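PDB 6TCI: spore cortex-lytic enzyme from Bacillus cereus ATCC 14579, which is probably an N-acetylmuramyl-L-alanine amidase required for spore cortex hydrolysis during germination, represented here by its N-terminal, putative peptidoglycan-binding domain. Local coordinates for residues A1-G13 / G58-K70. Sequence-based numbering, arbitrary orientation.
Sequences AFSNQVIQRGASG and GLAGAKTKQMLVK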
loop_
_atom_site.group_PDB
_atom_site.type_symbol
_atom_site.label_atom_id
_atom_site.label_comp_id
_atom_site.label_asym_id
_atom_site.label_seq_id
_atom_site.Cartn_x
_atom_site.Cartn_y
_atom_site.Cartn_z
ATOM N N ALA A 1 10.585 5.598 -3.792
ATOM C CA ALA A 1 11.174 5.782 -2.470
ATOM C C ALA A 1 10.983 4.564 -1.556
ATOM O O ALA A 1 11.412 4.580 -0.404
ATOM C CB ALA A 1 10.620 7.038 -1.813
ATOM N N PHE A 2 10.339 3.518 -2.066
ATOM C CA PHE A 2 10.176 2.291 -1.295
ATOM C C PHE A 2 11.507 1.549 -1.177
ATOM O O PHE A 2 12.353 1.596 -2.071
ATOM C CB PHE A 2 9.178 1.361 -1.988
ATOM C CG PHE A 2 7.737 1.782 -1.848
ATOM C CD1 PHE A 2 7.158 1.942 -0.599
ATOM C CD2 PHE A 2 6.953 1.982 -2.978
ATOM C CE1 PHE A 2 5.826 2.313 -0.476
ATOM C CE2 PHE A 2 5.621 2.353 -2.868
ATOM C CZ PHE A 2 5.054 2.523 -1.612
ATOM N N SER A 3 11.681 0.849 -0.060
ATOM C CA SER A 3 12.779 -0.095 0.078
ATOM C C SER A 3 12.460 -1.359 -0.720
ATOM O O SER A 3 11.380 -1.499 -1.303
ATOM C CB SER A 3 12.999 -0.438 1.550
ATOM O OG SER A 3 12.025 -1.374 1.987
ATOM N N ASN A 4 13.398 -2.302 -0.731
ATOM C CA ASN A 4 13.215 -3.577 -1.415
ATOM C C ASN A 4 12.551 -4.640 -0.540
ATOM O O ASN A 4 12.513 -5.813 -0.931
ATOM C CB ASN A 4 14.548 -4.076 -2.000
ATOM C CG ASN A 4 15.534 -4.527 -0.932
ATOM O OD1 ASN A 4 15.282 -4.400 0.267
ATOM N ND2 ASN A 4 16.668 -5.060 -1.371
ATOM N N GLN A 5 12.033 -4.262 0.626
ATOM C CA GLN A 5 11.398 -5.199 1.541
ATOM C C GLN A 5 9.898 -5.235 1.286
ATOM O O GLN A 5 9.280 -4.205 1.002
ATOM C CB GLN A 5 11.652 -4.796 2.994
ATOM C CG GLN A 5 13.119 -4.621 3.324
ATOM C CD GLN A 5 13.880 -5.925 3.234
ATOM O OE1 GLN A 5 13.867 -6.728 4.166
ATOM N NE2 GLN A 5 14.546 -6.148 2.101
ATOM N N VAL A 6 9.319 -6.432 1.382
ATOM C CA VAL A 6 7.876 -6.578 1.231
ATOM C C VAL A 6 7.181 -5.874 2.386
ATOM O O VAL A 6 7.557 -6.045 3.552
ATOM C CB VAL A 6 7.504 -8.071 1.194
ATOM C CG1 VAL A 6 5.994 -8.257 1.266
ATOM C CG2 VAL A 6 8.059 -8.739 -0.062
ATOM N N ILE A 7 6.157 -5.075 2.071
ATOM C CA ILE A 7 5.382 -4.360 3.081
ATOM C C ILE A 7 4.143 -5.183 3.388
ATOM O O ILE A 7 3.349 -5.479 2.486
ATOM C CB ILE A 7 4.985 -2.955 2.607
ATOM C CG1 ILE A 7 6.111 -2.280 1.823
ATOM C CG2 ILE A 7 4.564 -2.096 3.795
ATOM C CD1 ILE A 7 5.694 -0.928 1.256
ATOM N N GLN A 8 3.961 -5.545 4.656
ATOM C CA GLN A 8 2.831 -6.387 5.018
ATOM C C GLN A 8 2.358 -6.038 6.417
ATOM O O GLN A 8 2.991 -5.268 7.141
ATOM C CB GLN A 8 3.187 -7.868 4.927
ATOM C CG GLN A 8 4.203 -8.286 5.946
ATOM C CD GLN A 8 4.316 -9.788 6.030
ATOM O OE1 GLN A 8 5.369 -10.355 5.757
ATOM N NE2 GLN A 8 3.222 -10.443 6.401
ATOM N N ARG A 9 1.242 -6.654 6.790
ATOM C CA ARG A 9 0.641 -6.472 8.101
ATOM C C ARG A 9 1.675 -6.611 9.212
ATOM O O ARG A 9 2.501 -7.532 9.206
ATOM C CB ARG A 9 -0.448 -7.525 8.248
ATOM C CG ARG A 9 -0.927 -7.765 9.630
ATOM C CD ARG A 9 -1.777 -8.997 9.626
ATOM N NE ARG A 9 -2.554 -9.073 10.836
ATOM C CZ ARG A 9 -3.552 -9.929 10.985
ATOM N NH1 ARG A 9 -3.845 -10.753 9.989
ATOM N NH2 ARG A 9 -4.237 -9.961 12.114
ATOM N N GLY A 10 1.628 -5.677 10.167
ATOM C CA GLY A 10 2.557 -5.649 11.272
ATOM C C GLY A 10 3.748 -4.742 11.064
ATOM O O GLY A 10 4.418 -4.382 12.039
ATOM N N ALA A 11 4.031 -4.369 9.823
ATOM C CA ALA A 11 5.132 -3.471 9.547
ATOM C C ALA A 11 4.823 -2.071 10.060
ATOM O O ALA A 11 3.664 -1.669 10.217
ATOM C CB ALA A 11 5.382 -3.385 8.045
ATOM N N SER A 12 5.891 -1.321 10.304
ATOM C CA SER A 12 5.762 0.076 10.667
ATOM C C SER A 12 6.948 0.841 10.102
ATOM O O SER A 12 7.987 0.263 9.775
ATOM C CB SER A 12 5.649 0.261 12.182
ATOM O OG SER A 12 6.824 -0.184 12.829
ATOM N N GLY A 13 6.771 2.143 9.967
ATOM C CA GLY A 13 7.856 3.003 9.563
ATOM C C GLY A 13 7.666 3.568 8.167
ATOM O O GLY A 13 6.559 3.624 7.631
ATOM N N GLY A 58 -2.857 -8.383 -0.179
ATOM C CA GLY A 58 -2.547 -7.503 0.929
ATOM C C GLY A 58 -1.088 -7.429 1.317
ATOM O O GLY A 58 -0.780 -6.912 2.398
ATOM N N LEU A 59 -0.178 -7.912 0.471
ATOM C CA LEU A 59 1.258 -7.770 0.675
ATOM C C LEU A 59 1.815 -6.986 -0.499
ATOM O O LEU A 59 1.532 -7.320 -1.653
ATOM C CB LEU A 59 1.955 -9.134 0.713
ATOM C CG LEU A 59 1.718 -10.033 1.928
ATOM C CD1 LEU A 59 0.544 -10.954 1.679
ATOM C CD2 LEU A 59 2.974 -10.838 2.256
ATOM N N ALA A 60 2.620 -5.961 -0.218
ATOM C CA ALA A 60 3.171 -5.119 -1.278
ATOM C C ALA A 60 4.601 -5.560 -1.569
ATOM O O ALA A 60 5.538 -5.159 -0.875
ATOM C CB ALA A 60 3.082 -3.639 -0.922
ATOM N N GLY A 61 4.754 -6.410 -2.583
ATOM C CA GLY A 61 6.043 -6.739 -3.156
ATOM C C GLY A 61 6.375 -5.817 -4.314
ATOM O O GLY A 61 5.763 -4.767 -4.501
ATOM N N ALA A 62 7.362 -6.243 -5.113
ATOM C CA ALA A 62 7.891 -5.380 -6.172
ATOM C C ALA A 62 6.809 -4.957 -7.160
ATOM O O ALA A 62 6.701 -3.775 -7.510
ATOM C CB ALA A 62 9.042 -6.080 -6.899
ATOM N N LYS A 63 5.977 -5.899 -7.611
ATOM C CA LYS A 63 5.009 -5.568 -8.654
ATOM C C LYS A 63 3.923 -4.633 -8.135
ATOM O O LYS A 63 3.493 -3.710 -8.844
ATOM C CB LYS A 63 4.414 -6.843 -9.247
ATOM C CG LYS A 63 5.285 -7.465 -10.336
ATOM C CD LYS A 63 5.275 -8.981 -10.274
ATOM N N THR A 64 3.481 -4.838 -6.895
ATOM C CA THR A 64 2.472 -3.959 -6.314
ATOM C C THR A 64 3.039 -2.566 -6.072
ATOM O O THR A 64 2.375 -1.561 -6.361
ATOM C CB THR A 64 1.937 -4.564 -5.015
ATOM O OG1 THR A 64 1.206 -5.756 -5.319
ATOM C CG2 THR A 64 0.991 -3.594 -4.316
ATOM N N LYS A 65 4.256 -2.479 -5.531
ATOM C CA LYS A 65 4.872 -1.167 -5.337
ATOM C C LYS A 65 5.036 -0.435 -6.660
ATOM O O LYS A 65 4.759 0.767 -6.753
ATOM C CB LYS A 65 6.241 -1.310 -4.682
ATOM C CG LYS A 65 6.211 -1.762 -3.244
ATOM C CD LYS A 65 7.604 -2.181 -2.844
ATOM C CE LYS A 65 7.663 -2.755 -1.457
ATOM N NZ LYS A 65 9.052 -3.206 -1.162
ATOM N N GLN A 66 5.509 -1.141 -7.691
ATOM C CA GLN A 66 5.710 -0.496 -8.984
ATOM C C GLN A 66 4.396 0.018 -9.549
ATOM O O GLN A 66 4.342 1.121 -10.111
ATOM C CB GLN A 66 6.378 -1.468 -9.955
ATOM C CG GLN A 66 7.853 -1.690 -9.656
ATOM C CD GLN A 66 8.387 -2.979 -10.244
ATOM O OE1 GLN A 66 7.757 -3.587 -11.112
ATOM N NE2 GLN A 66 9.552 -3.409 -9.767
ATOM N N MET A 67 3.320 -0.759 -9.389
ATOM C CA MET A 67 2.013 -0.314 -9.856
ATOM C C MET A 67 1.526 0.897 -9.069
ATOM O O MET A 67 0.934 1.816 -9.642
ATOM C CB MET A 67 1.014 -1.464 -9.752
ATOM C CG MET A 67 -0.363 -1.141 -10.301
ATOM S SD MET A 67 -0.414 -1.138 -12.103
ATOM C CE MET A 67 -0.191 -2.878 -12.447
ATOM N N LEU A 68 1.765 0.911 -7.759
ATOM C CA LEU A 68 1.311 2.025 -6.936
ATOM C C LEU A 68 2.050 3.311 -7.296
ATOM O O LEU A 68 1.443 4.391 -7.346
ATOM C CB LEU A 68 1.467 1.666 -5.458
ATOM C CG LEU A 68 0.871 2.666 -4.472
ATOM C CD1 LEU A 68 -0.602 2.938 -4.787
ATOM C CD2 LEU A 68 1.054 2.166 -3.043
ATOM N N VAL A 69 3.352 3.211 -7.578
ATOM C CA VAL A 69 4.115 4.367 -8.037
ATOM C C VAL A 69 3.605 4.846 -9.394
ATOM O O VAL A 69 3.429 6.052 -9.616
ATOM C CB VAL A 69 5.617 4.028 -8.054
ATOM C CG1 VAL A 69 6.395 5.122 -8.722
ATOM C CG2 VAL A 69 6.122 3.793 -6.627
ATOM N N LYS A 70 3.358 3.920 -10.320
ATOM C CA LYS A 70 2.836 4.301 -11.630
ATOM C C LYS A 70 1.463 4.954 -11.512
ATOM O O LYS A 70 1.172 5.942 -12.197
ATOM C CB LYS A 70 2.781 3.068 -12.535
ATOM C CG LYS A 70 2.304 3.338 -13.960
ATOM C CD LYS A 70 2.281 2.051 -14.781
ATOM C CE LYS A 70 1.792 2.297 -16.198
HETATM O O HOH W 1 9.616 -5.481 -2.558
HETATM O O HOH W 2 -0.477 -7.938 4.948
#
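The K65 side chain crosses one face of the F2 ring and reaches on to the backbone of the N-terminal loop. Its CG sits over that face, 4.2 Å from the centroid, in a CH-pi contact displaced toward the rim. L68 CD2 meets the ring edge, 4.3 Å from F2 CZ. V69 CG2 approaches the same ring obliquely. Beyond CG the lysine is fully extended (chi4 177°), which carries NZ past F2 into the bend at residues 3-5. There NZ donates to S3 O at 2.9 Å, from above the carbonyl plane. It also donates to a water that bonds weakly to N4 O. Q5 O lies implausibly close to NZ, so that bond is doubtful in detail. An ST turn, Q5 N to S3 OG, shapes the bend.

I7 covers the lysine's far end, with CG1 3.7 Å from K65 CE. Its backbone makes a single antiparallel bridge with A60. I7 N donates to A60 O at 3.0 Å, and A60 N returns a nearly straight bond to I7 O (177°), in the carbonyl plane. Outside this bridge L59 CD2 touches V6 CG1 and Q8 CB, and the L59 and Q8 side chains run side by side. A water joins R9 N to G58 O.

The contact joins the N-terminal loop to residues 58-61 and to the face of helix 62-71 that carries K65, L68 and V69, in this small three-helix, probably peptidoglycan-binding domain. S3 OG bonds D15 of helix 14-25, and F2 also touches E18 there. From helix 39-51, L45 packs on A60 and F48 on L68.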